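PDB 2W1J: putative sortase from Streptococcus pneumoniae, which probably joins pilin subunits covalently as a class C sortase, a cysteine transpeptidase of pilus fibre assembly. Local coordinates for residues I21-M25 / N140-V144; A28-N32 / S100-G104; V111-T116 / L175-Y180; V152-P157 / T184-L188. All blocks are in the same frame, centred on the assembly; numbering follows the deposited sequence. Where two conformers were deposited one is given.

Contact 1 of 4, residues I21-M25 / N140-V144; sequences IDERM and NIKEV
Ile21 meets the turn with both of its branches. Its CD1 methyl rests on the peptide oxygen Ile141 O at 3.7 Å, while CG2 approaches Lys142 CB at 4.2 Å, so one side chain spans two consecutive loop residues. Arg24 contributes hydrocarbon rather than charge: its CB and CD both lie 3.6 Å from Ile141 CD1, and the two side chains cross at about a right angle. Beyond CD the arginine turns to partners outside the contact, NE pairing with Asp20 and NH1 bonding to the carbonyls of Met59 and Glu61. Met25 is folded back twice (chi2 -59°, chi3 -65°), which carries its sulfur past the isoleucine and its methyl onto the lysine. SD passes Ile141 CG1 at 4.1 Å, the two chains running in opposite directions, and CE sits 3.8 Å from Lys142 CD, across the extended lysine chain. The helix meets the turn mainly through carbon and sulfur, and the turn keeps its shape by its own bonds. Asn140 OD1 forms an Asx turn, accepting from Lys142 N at 2.8 Å and from Glu143 N at 3.0 Å; the two donors arrive from opposite faces of the carbonyl plane and hold the amide in place. The loop closes the antiparallel hairpin of strands 135-139 and 144-155. Helix 18-33 lies over its tip, Ile62 also packs on Ile141, and Lys13 of helix 5-15 binds Asn140 O, so two N-terminal helices reach this hairpin loop.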
loop_
_atom_site.group_PDB
_atom_site.type_symbol
_atom_site.label_atom_id
_atom_site.label_comp_id
_atom_site.label_asym_id
_atom_site.label_seq_id
_atom_site.Cartn_x
_atom_site.Cartn_y
_atom_site.Cartn_z
ATOM N N ILE A 21 -7.919 16.245 10.682
ATOM C CA ILE A 21 -6.806 15.311 10.536
ATOM C C ILE A 21 -6.468 14.658 11.879
ATOM O O ILE A 21 -6.263 13.448 11.954
ATOM C CB ILE A 21 -5.576 16.009 9.918
ATOM C CG1 ILE A 21 -5.876 16.431 8.474
ATOM C CG2 ILE A 21 -4.346 15.094 9.959
ATOM C CD1 ILE A 21 -4.825 17.340 7.858
ATOM N N ASP A 22 -6.444 15.446 12.953
ATOM C CA ASP A 22 -6.140 14.881 14.268
ATOM C C ASP A 22 -7.143 13.782 14.643
ATOM O O ASP A 22 -6.767 12.737 15.172
ATOM C CB ASP A 22 -6.149 15.972 15.342
ATOM C CG ASP A 22 -5.075 17.033 15.139
ATOM O OD1 ASP A 22 -3.990 16.705 14.611
ATOM O OD2 ASP A 22 -5.323 18.193 15.553
ATOM N N GLU A 23 -8.430 14.034 14.412
ATOM C CA GLU A 23 -9.467 13.044 14.724
ATOM C C GLU A 23 -9.274 11.775 13.895
ATOM O O GLU A 23 -9.364 10.650 14.403
ATOM C CB GLU A 23 -10.855 13.638 14.454
ATOM C CG GLU A 23 -11.217 14.840 15.324
ATOM C CD GLU A 23 -12.593 15.413 15.015
ATOM O OE1 GLU A 23 -13.069 15.264 13.869
ATOM O OE2 GLU A 23 -13.200 16.018 15.924
ATOM N N ARG A 24 -9.034 11.963 12.607
ATOM C CA ARG A 24 -8.903 10.831 11.705
ATOM C C ARG A 24 -7.684 9.990 12.050
ATOM O O ARG A 24 -7.741 8.758 12.002
ATOM C CB ARG A 24 -8.815 11.330 10.269
ATOM C CG ARG A 24 -10.107 11.896 9.699
ATOM C CD ARG A 24 -9.784 12.652 8.429
ATOM N NE ARG A 24 -10.966 13.086 7.688
ATOM C CZ ARG A 24 -11.432 12.457 6.616
ATOM N NH1 ARG A 24 -10.836 11.351 6.181
ATOM N NH2 ARG A 24 -12.504 12.924 5.989
ATOM N N MET A 25 -6.584 10.647 12.395
ATOM C CA MET A 25 -5.367 9.924 12.735
ATOM C C MET A 25 -5.518 9.176 14.059
ATOM O O MET A 25 -4.934 8.112 14.235
ATOM C CB MET A 25 -4.163 10.866 12.750
ATOM C CG MET A 25 -3.829 11.419 11.364
ATOM S SD MET A 25 -3.443 10.190 10.098
ATOM C CE MET A 25 -1.924 9.489 10.745
ATOM N N ASN A 140 -0.225 10.121 2.862
ATOM C CA ASN A 140 -1.521 9.981 3.517
ATOM C C ASN A 140 -2.069 11.363 3.863
ATOM O O ASN A 140 -1.454 12.368 3.503
ATOM C CB ASN A 140 -1.463 9.008 4.706
ATOM C CG ASN A 140 -0.566 9.497 5.823
ATOM O OD1 ASN A 140 -0.503 10.693 6.108
ATOM N ND2 ASN A 140 0.115 8.569 6.479
ATOM N N ILE A 141 -3.214 11.427 4.533
ATOM C CA ILE A 141 -3.824 12.722 4.813
ATOM C C ILE A 141 -2.958 13.630 5.684
ATOM O O ILE A 141 -3.125 14.850 5.662
ATOM C CB ILE A 141 -5.222 12.597 5.456
ATOM C CG1 ILE A 141 -5.179 11.664 6.673
ATOM C CG2 ILE A 141 -6.223 12.110 4.421
ATOM C CD1 ILE A 141 -6.451 11.684 7.518
ATOM N N LYS A 142 -2.064 13.039 6.468
ATOM C CA LYS A 142 -1.226 13.791 7.397
ATOM C C LYS A 142 0.100 14.249 6.790
ATOM O O LYS A 142 0.530 15.379 7.024
ATOM C CB LYS A 142 -0.956 12.937 8.641
ATOM C CG LYS A 142 -0.002 13.571 9.657
ATOM C CD LYS A 142 0.274 12.609 10.806
ATOM C CE LYS A 142 1.404 13.102 11.691
ATOM N NZ LYS A 142 1.760 12.080 12.720
ATOM N N GLU A 143 0.757 13.382 6.030
ATOM C CA GLU A 143 2.162 13.623 5.697
ATOM C C GLU A 143 2.618 12.724 4.559
ATOM O O GLU A 143 1.845 11.907 4.046
ATOM C CB GLU A 143 3.044 13.389 6.930
ATOM C CG GLU A 143 3.018 11.944 7.419
ATOM C CD GLU A 143 3.749 11.752 8.730
ATOM O OE1 GLU A 143 4.732 12.482 8.997
ATOM O OE2 GLU A 143 3.331 10.884 9.515
ATOM N N VAL A 144 3.878 12.885 4.179
ATOM C CA VAL A 144 4.533 11.978 3.255
ATOM C C VAL A 144 5.570 11.189 4.046
ATOM O O VAL A 144 6.354 11.770 4.802
ATOM C CB VAL A 144 5.227 12.768 2.130
ATOM C CG1 VAL A 144 5.889 11.814 1.141
ATOM C CG2 VAL A 144 4.223 13.665 1.417
#

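Contact 2 of 4, residues A28-N32 / S100-G104; sequences AQAFN and SLPIG
A chi1 of -86° and a chi2 of only 6° turn the amide of Asn32 onto the backbone of Leu101, with OD1 nearly eclipsing CA. OD1 accepts a hydrogen bond from Leu101 N at 2.8 Å, in the carbonyl plane and on a lone pair. ND2 returns a bond to Leu101 O at 3.1 Å, almost straight (172°) and within the amide plane, so one side chain satisfies both peptide groups of a single residue. The same oxygen, Leu101 O, also accepts from Ile103 N, closing an inverse gamma turn centred on Pro102. This kinked loop joins strands 93-95 and 108-113 of the sortase sheet, and helix 18-33 lies against it. Leu101 points its CD1 at the Phe31 ring, 3.5 Å from Phe31 CD1, the two side chains crossing at about a right angle. On Ile103, CG1 stands between the backbone N and the carbonyl carbon and comes 3.4 Å from Asn32 ND2. Its CD1 then reaches Ala28 CB at 4.0 Å and Gln29 OE1 at 3.6 Å. Water 1 adds to the bonding: it accepts from Asn32 ND2 and Gln29 NE2 and donates to Gly104 O, while Gln29 NE2 also bonds to Asp33.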
loop_
_atom_site.group_PDB
_atom_site.type_symbol
_atom_site.label_atom_id
_atom_site.label_comp_id
_atom_site.label_asym_id
_atom_site.label_seq_id
_atom_site.Cartn_x
_atom_site.Cartn_y
_atom_site.Cartn_z
ATOM N N ALA A 28 -7.161 6.036 13.024
ATOM C CA ALA A 28 -6.248 5.184 12.267
ATOM C C ALA A 28 -5.241 4.536 13.210
ATOM O O ALA A 28 -4.924 3.348 13.077
ATOM C CB ALA A 28 -5.523 5.983 11.186
ATOM N N GLN A 29 -4.739 5.312 14.170
ATOM C CA GLN A 29 -3.776 4.779 15.125
ATOM C C GLN A 29 -4.406 3.685 15.984
ATOM O O GLN A 29 -3.773 2.671 16.283
ATOM C CB GLN A 29 -3.201 5.885 16.017
ATOM C CG GLN A 29 -1.998 5.416 16.801
ATOM C CD GLN A 29 -0.859 5.037 15.872
ATOM O OE1 GLN A 29 -0.372 5.872 15.117
ATOM N NE2 GLN A 29 -0.457 3.777 15.904
ATOM N N ALA A 30 -5.639 3.920 16.420
ATOM C CA ALA A 30 -6.345 2.940 17.235
ATOM C C ALA A 30 -6.529 1.644 16.453
ATOM O O ALA A 30 -6.381 0.550 16.999
ATOM C CB ALA A 30 -7.700 3.487 17.671
ATOM N N PHE A 31 -6.875 1.766 15.175
ATOM C CA PHE A 31 -7.026 0.604 14.313
ATOM C C PHE A 31 -5.722 -0.192 14.218
ATOM O O PHE A 31 -5.715 -1.417 14.347
ATOM C CB PHE A 31 -7.493 1.077 12.937
ATOM C CG PHE A 31 -7.734 -0.033 11.953
ATOM C CD1 PHE A 31 -6.680 -0.593 11.252
ATOM C CD2 PHE A 31 -9.013 -0.513 11.730
ATOM C CE1 PHE A 31 -6.894 -1.606 10.333
ATOM C CE2 PHE A 31 -9.234 -1.533 10.820
ATOM C CZ PHE A 31 -8.175 -2.080 10.126
ATOM N N ASN A 32 -4.614 0.500 13.973
ATOM C CA ASN A 32 -3.325 -0.185 13.915
ATOM C C ASN A 32 -2.915 -0.810 15.246
ATOM O O ASN A 32 -2.398 -1.930 15.282
ATOM C CB ASN A 32 -2.226 0.750 13.409
ATOM C CG ASN A 32 -2.143 0.773 11.902
ATOM O OD1 ASN A 32 -2.979 0.169 11.230
ATOM N ND2 ASN A 32 -1.151 1.483 11.364
ATOM N N SER A 100 -1.145 -3.400 8.371
ATOM C CA SER A 100 -1.273 -2.091 9.008
ATOM C C SER A 100 -1.748 -1.041 8.011
ATOM O O SER A 100 -1.345 -1.065 6.832
ATOM C CB SER A 100 0.086 -1.633 9.539
ATOM O OG SER A 100 0.696 -2.596 10.377
ATOM N N LEU A 101 -2.568 -0.100 8.476
ATOM C CA LEU A 101 -2.837 1.088 7.674
ATOM C C LEU A 101 -1.550 1.869 7.446
ATOM O O LEU A 101 -0.642 1.847 8.294
ATOM C CB LEU A 101 -3.844 1.982 8.378
ATOM C CG LEU A 101 -5.218 1.359 8.621
ATOM C CD1 LEU A 101 -6.072 2.303 9.448
ATOM C CD2 LEU A 101 -5.891 1.069 7.280
ATOM N N PRO A 102 -1.460 2.562 6.299
ATOM C CA PRO A 102 -0.204 3.204 5.902
ATOM C C PRO A 102 -0.022 4.548 6.602
ATOM O O PRO A 102 -0.087 5.615 5.979
ATOM C CB PRO A 102 -0.363 3.362 4.385
ATOM C CG PRO A 102 -1.849 3.512 4.194
ATOM C CD PRO A 102 -2.462 2.588 5.214
ATOM N N ILE A 103 0.243 4.469 7.903
ATOM C CA ILE A 103 0.539 5.639 8.728
ATOM C C ILE A 103 1.869 5.502 9.473
ATOM O O ILE A 103 2.255 6.389 10.227
ATOM C CB ILE A 103 -0.590 5.933 9.739
ATOM C CG1 ILE A 103 -0.750 4.769 10.723
ATOM C CG2 ILE A 103 -1.883 6.207 9.000
ATOM C CD1 ILE A 103 -1.684 5.050 11.907
ATOM N N GLY A 104 2.578 4.400 9.250
ATOM C CA GLY A 104 3.890 4.194 9.857
ATOM C C GLY A 104 3.845 4.004 11.355
ATOM O O GLY A 104 2.767 3.923 11.957
HETATM O O HOH W 1 0.719 2.621 13.386
HETATM O O HOH W 2 1.629 6.301 13.273
HETATM O O HOH W 3 -0.352 -2.107 12.847
#

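Contact 3 of 4, residues V111-T116 / L175-Y180; sequences VITAHT and LTCTPY
Two parallel neighbours of the sortase beta-barrel, Val111-Thr113 and Leu175-Thr178, pair here by backbone bonds and then splay apart, their short axes 49° from parallel. Thr113 and Leu175 form the bridge: Leu175 N bonds to Ile112 O at 2.9 Å, and Ala114 N returns to Leu175 O at 3.1 Å, nearly along the C=O axis. Val111 CG1 packs on Leu175 CB at 4.0 Å beside these bonds. Where the ladder ends, a side chain takes over. Thr176 OG1, swung away from its own amide nitrogen (chi1 -166°), donates to Ala114 O at 2.7 Å; Thr116 OG1 lies 2.8 Å from Thr176 OG1 and has a weak bond to Phe124 O. Leu175, Thr176 and Cys177 belong to the TLxTC signature of sortases, whose cysteine is the nucleophile throughout the family, and a conserved histidine follows the neighbouring strand. Cys177 is thus probably the nucleophile and His115 the catalytic histidine. The ring of His115 meets that of Trp44, and its ND1 bonds to a glycerol, probably from the crystallisation liquor, which Thr116 N also holds. Beyond the cis peptide before Pro179, Tyr180 CD1 lies 4.0 Å from Thr116 CG2, at the ring edge.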
loop_
_atom_site.group_PDB
_atom_site.type_symbol
_atom_site.label_atom_id
_atom_site.label_comp_id
_atom_site.label_asym_id
_atom_site.label_seq_id
_atom_site.Cartn_x
_atom_site.Cartn_y
_atom_site.Cartn_z
ATOM N N VAL A 111 0.924 -3.348 3.570
ATOM C CA VAL A 111 1.174 -3.974 2.273
ATOM C C VAL A 111 0.266 -3.338 1.231
ATOM O O VAL A 111 -0.941 -3.193 1.443
ATOM C CB VAL A 111 0.986 -5.497 2.332
ATOM C CG1 VAL A 111 1.213 -6.121 0.956
ATOM C CG2 VAL A 111 1.926 -6.112 3.370
ATOM N N ILE A 112 0.874 -2.903 0.132
ATOM C CA ILE A 112 0.196 -2.186 -0.943
ATOM C C ILE A 112 0.378 -3.005 -2.223
ATOM O O ILE A 112 1.500 -3.376 -2.561
ATOM C CB ILE A 112 0.764 -0.756 -1.120
ATOM C CG1 ILE A 112 0.592 0.061 0.169
ATOM C CG2 ILE A 112 0.097 -0.057 -2.317
ATOM C CD1 ILE A 112 1.201 1.441 0.100
ATOM N N THR A 113 -0.734 -3.295 -2.895
ATOM C CA THR A 113 -0.817 -4.285 -3.970
ATOM C C THR A 113 -1.191 -3.630 -5.297
ATOM O O THR A 113 -2.056 -2.757 -5.319
ATOM C CB THR A 113 -1.972 -5.244 -3.639
ATOM O OG1 THR A 113 -1.869 -5.680 -2.278
ATOM C CG2 THR A 113 -1.995 -6.435 -4.579
ATOM N N ALA A 114 -0.593 -4.076 -6.397
ATOM C CA ALA A 114 -1.062 -3.636 -7.710
ATOM C C ALA A 114 -0.636 -4.626 -8.784
ATOM O O ALA A 114 0.247 -5.464 -8.555
ATOM C CB ALA A 114 -0.560 -2.220 -8.039
ATOM N N HIS A 115 -1.265 -4.531 -9.950
ATOM C CA HIS A 115 -1.034 -5.487 -11.031
ATOM C C HIS A 115 0.329 -5.329 -11.689
ATOM O O HIS A 115 0.939 -4.257 -11.669
ATOM C CB HIS A 115 -2.087 -5.312 -12.124
ATOM C CG HIS A 115 -3.441 -5.834 -11.766
ATOM N ND1 HIS A 115 -3.643 -7.083 -11.219
ATOM C CD2 HIS A 115 -4.671 -5.293 -11.932
ATOM C CE1 HIS A 115 -4.938 -7.281 -11.045
ATOM N NE2 HIS A 115 -5.586 -6.213 -11.477
ATOM N N THR A 116 0.773 -6.413 -12.321
ATOM C CA THR A 116 1.845 -6.376 -13.308
ATOM C C THR A 116 1.286 -6.914 -14.622
ATOM O O THR A 116 0.568 -7.915 -14.635
ATOM C CB THR A 116 3.067 -7.239 -12.884
ATOM O OG1 THR A 116 3.867 -6.537 -11.912
ATOM C CG2 THR A 116 3.937 -7.556 -14.076
ATOM N N LEU A 175 3.537 -5.265 -3.351
ATOM C CA LEU A 175 3.228 -6.639 -3.729
ATOM C C LEU A 175 2.650 -6.696 -5.142
ATOM O O LEU A 175 1.698 -5.980 -5.443
ATOM C CB LEU A 175 2.197 -7.188 -2.737
ATOM C CG LEU A 175 1.525 -8.530 -3.018
ATOM C CD1 LEU A 175 2.569 -9.632 -3.018
ATOM C CD2 LEU A 175 0.433 -8.829 -1.998
ATOM N N THR A 176 3.208 -7.565 -5.987
ATOM C CA THR A 176 2.632 -7.788 -7.314
ATOM C C THR A 176 2.845 -9.236 -7.735
ATOM O O THR A 176 3.433 -10.021 -6.994
ATOM C CB THR A 176 3.188 -6.780 -8.334
ATOM O OG1 THR A 176 2.386 -6.798 -9.516
ATOM C CG2 THR A 176 4.641 -7.073 -8.690
ATOM N N CYS A 177 2.366 -9.588 -8.922
ATOM C CA CYS A 177 2.576 -10.937 -9.436
ATOM C C CYS A 177 3.875 -11.030 -10.220
ATOM O O CYS A 177 4.355 -10.038 -10.770
ATOM C CB CYS A 177 1.404 -11.369 -10.316
ATOM S SG CYS A 177 -0.125 -11.556 -9.393
ATOM N N THR A 178 4.434 -12.233 -10.285
ATOM C CA THR A 178 5.708 -12.441 -10.958
ATOM C C THR A 178 5.847 -13.940 -11.245
ATOM O O THR A 178 5.102 -14.740 -10.683
ATOM C CB THR A 178 6.852 -11.918 -10.055
ATOM O OG1 THR A 178 7.932 -11.425 -10.855
ATOM C CG2 THR A 178 7.338 -12.973 -9.075
ATOM N N PRO A 179 6.756 -14.343 -12.151
ATOM C CA PRO A 179 7.504 -13.516 -13.095
ATOM C C PRO A 179 6.570 -12.777 -14.047
ATOM O O PRO A 179 5.409 -13.160 -14.209
ATOM C CB PRO A 179 8.335 -14.535 -13.888
ATOM C CG PRO A 179 8.409 -15.754 -12.994
ATOM C CD PRO A 179 7.097 -15.773 -12.270
ATOM N N TYR A 180 7.112 -11.748 -14.683
ATOM C CA TYR A 180 6.410 -10.983 -15.697
ATOM C C TYR A 180 5.755 -11.937 -16.706
ATOM O O TYR A 180 6.424 -12.796 -17.293
ATOM C CB TYR A 180 7.435 -10.060 -16.363
ATOM C CG TYR A 180 6.942 -9.268 -17.556
ATOM C CD1 TYR A 180 6.049 -8.220 -17.399
ATOM C CD2 TYR A 180 7.384 -9.572 -18.842
ATOM C CE1 TYR A 180 5.601 -7.486 -18.499
ATOM C CE2 TYR A 180 6.952 -8.840 -19.944
ATOM C CZ TYR A 180 6.052 -7.807 -19.764
ATOM O OH TYR A 180 5.618 -7.088 -20.854
#

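Contact 4 of 4, residues V152-P157 / T184-L188; sequences VKVIEP and THRLL
Arg186 begins its course against Ile155, its CB lying 3.7 Å from Ile155 CG1. Arg186 CG lies 3.8 Å from Pro157 CA, and the bend at chi2 (-68°) turns the rest of the chain over the proline ring. That ring covers one face of the guanidinium, with Pro157 CG 3.6 Å from Arg186 CZ and centred above the plane. NE has a weak bond to a water that donates to Pro157 O. NH1 turns back to its own strand and bonds to His185 O at 2.9 Å from above the carbonyl plane; it also binds Asn183 O. NH2 ends in a salt bridge with Asp42. The strands 152-155 and 185-188 run antiparallel (163°), and Ile155 and Arg186 are a hydrogen-bonded pair, with Ile155 N to Arg186 O and Arg186 N to Ile155 O both 2.9 Å. Leu188 CD1 joins the same face, 4.1 Å from Ile155 CG2. On the opposite face Val152 CG1 meets Leu187 CD1 at 3.7 Å. A flat group covered by proline and bonded through its nitrogens has little freedom to rotate, consistent with the conserved arginine that sortases place beside their cysteine, here probably Cys177.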
loop_
_atom_site.group_PDB
_atom_site.type_symbol
_atom_site.label_atom_id
_atom_site.label_comp_id
_atom_site.label_asym_id
_atom_site.label_seq_id
_atom_site.Cartn_x
_atom_site.Cartn_y
_atom_site.Cartn_z
ATOM N N VAL A 152 14.040 -7.703 -1.537
ATOM C CA VAL A 152 13.148 -8.064 -2.634
ATOM C C VAL A 152 13.119 -9.579 -2.670
ATOM O O VAL A 152 14.168 -10.226 -2.658
ATOM C CB VAL A 152 13.654 -7.510 -3.970
ATOM C CG1 VAL A 152 12.740 -7.969 -5.105
ATOM C CG2 VAL A 152 13.741 -5.976 -3.908
ATOM N N LYS A 153 11.928 -10.167 -2.683
ATOM C CA LYS A 153 11.870 -11.612 -2.702
ATOM C C LYS A 153 10.672 -12.128 -3.467
ATOM O O LYS A 153 9.698 -11.405 -3.704
ATOM C CB LYS A 153 11.957 -12.213 -1.306
ATOM C CG LYS A 153 10.721 -12.034 -0.477
ATOM C CD LYS A 153 10.949 -12.553 0.964
ATOM C CE LYS A 153 11.100 -14.055 1.019
ATOM N NZ LYS A 153 11.394 -14.560 2.394
ATOM N N VAL A 154 10.775 -13.388 -3.862
ATOM C CA VAL A 154 9.706 -14.068 -4.575
ATOM C C VAL A 154 9.101 -15.147 -3.672
ATOM O O VAL A 154 9.833 -15.906 -3.026
ATOM C CB VAL A 154 10.221 -14.673 -5.892
ATOM C CG1 VAL A 154 9.121 -15.447 -6.605
ATOM C CG2 VAL A 154 10.779 -13.573 -6.786
ATOM N N ILE A 155 7.773 -15.188 -3.603
ATOM C CA ILE A 155 7.069 -16.157 -2.760
ATOM C C ILE A 155 5.983 -16.866 -3.564
ATOM O O ILE A 155 5.559 -16.395 -4.631
ATOM C CB ILE A 155 6.367 -15.460 -1.549
ATOM C CG1 ILE A 155 5.336 -14.440 -2.035
ATOM C CG2 ILE A 155 7.382 -14.808 -0.615
ATOM C CD1 ILE A 155 4.329 -13.974 -0.971
ATOM N N GLU A 156 5.497 -17.980 -3.034
ATOM C CA GLU A 156 4.267 -18.549 -3.577
ATOM C C GLU A 156 3.073 -17.757 -3.035
ATOM O O GLU A 156 3.157 -17.140 -1.965
ATOM C CB GLU A 156 4.143 -20.033 -3.256
ATOM C CG GLU A 156 4.133 -20.296 -1.778
ATOM C CD GLU A 156 4.093 -21.761 -1.428
ATOM O OE1 GLU A 156 4.655 -22.583 -2.187
ATOM O OE2 GLU A 156 3.504 -22.076 -0.374
ATOM N N PRO A 157 1.958 -17.768 -3.775
ATOM C CA PRO A 157 0.874 -16.829 -3.503
ATOM C C PRO A 157 0.214 -16.898 -2.126
ATOM O O PRO A 157 -0.338 -15.900 -1.675
ATOM C CB PRO A 157 -0.134 -17.136 -4.611
ATOM C CG PRO A 157 0.730 -17.570 -5.755
ATOM C CD PRO A 157 1.808 -18.403 -5.097
ATOM N N THR A 184 2.816 -16.909 -11.602
ATOM C CA THR A 184 2.630 -18.064 -10.734
ATOM C C THR A 184 3.034 -17.746 -9.293
ATOM O O THR A 184 2.655 -18.472 -8.366
ATOM C CB THR A 184 3.491 -19.233 -11.229
ATOM O OG1 THR A 184 4.800 -18.737 -11.520
ATOM C CG2 THR A 184 2.892 -19.853 -12.502
ATOM N N HIS A 185 3.792 -16.668 -9.114
ATOM C CA HIS A 185 4.370 -16.315 -7.826
ATOM C C HIS A 185 4.077 -14.859 -7.531
ATOM O O HIS A 185 3.371 -14.198 -8.300
ATOM C CB HIS A 185 5.867 -16.607 -7.845
ATOM C CG HIS A 185 6.166 -18.069 -7.928
ATOM N ND1 HIS A 185 6.114 -18.770 -9.115
ATOM C CD2 HIS A 185 6.427 -18.982 -6.961
ATOM C CE1 HIS A 185 6.382 -20.043 -8.880
ATOM N NE2 HIS A 185 6.571 -20.198 -7.581
ATOM N N ARG A 186 4.604 -14.368 -6.419
ATOM C CA ARG A 186 4.428 -12.959 -6.066
ATOM C C ARG A 186 5.788 -12.346 -5.781
ATOM O O ARG A 186 6.675 -13.004 -5.220
ATOM C CB ARG A 186 3.516 -12.780 -4.840
ATOM C CG ARG A 186 2.176 -13.516 -4.949
ATOM C CD ARG A 186 1.271 -12.929 -6.015
ATOM N NE ARG A 186 0.016 -13.675 -6.154
ATOM C CZ ARG A 186 -0.297 -14.475 -7.168
ATOM N NH1 ARG A 186 0.557 -14.680 -8.164
ATOM N NH2 ARG A 186 -1.483 -15.081 -7.183
ATOM N N LEU A 187 5.945 -11.096 -6.201
ATOM C CA LEU A 187 7.142 -10.306 -5.940
ATOM C C LEU A 187 6.839 -9.353 -4.794
ATOM O O LEU A 187 5.821 -8.642 -4.825
ATOM C CB LEU A 187 7.499 -9.498 -7.191
ATOM C CG LEU A 187 8.731 -8.595 -7.099
ATOM C CD1 LEU A 187 9.975 -9.437 -6.989
ATOM C CD2 LEU A 187 8.829 -7.671 -8.310
ATOM N N LEU A 188 7.727 -9.337 -3.806
ATOM C CA LEU A 188 7.605 -8.490 -2.626
ATOM C C LEU A 188 8.786 -7.544 -2.587
ATOM O O LEU A 188 9.931 -8.000 -2.473
ATOM C CB LEU A 188 7.670 -9.329 -1.352
ATOM C CG LEU A 188 6.590 -10.364 -1.087
ATOM C CD1 LEU A 188 6.694 -10.918 0.314
ATOM C CD2 LEU A 188 5.225 -9.830 -1.360
HETATM O O HOH W 4 -0.501 -13.036 -2.889
#

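How the contacts relate
The contacts form two groups, and contact 1 lies on the opposite side of the chain's centre from contacts 3 and 4. Contacts 1 and 2 share helix 18-33, their centres 10 Å apart, and touch where Asn140 ND2 bonds to Pro102 O and Met25 packs on Ile103. Contact 2 falls within the chain interval that contact 1 spans. Contacts 3 and 4, with centres 8 Å apart, are successive steps across one sheet, since strands 170-178 and 185-194 are neighbours in it, and their segments alternate along the sequence. Contact 1 lies about 31 Å from contact 4 between centres. Helix 18-33 therefore packs on one end of the sortase domain, while the strands carrying or leading to the probable active-site residues meet at the other.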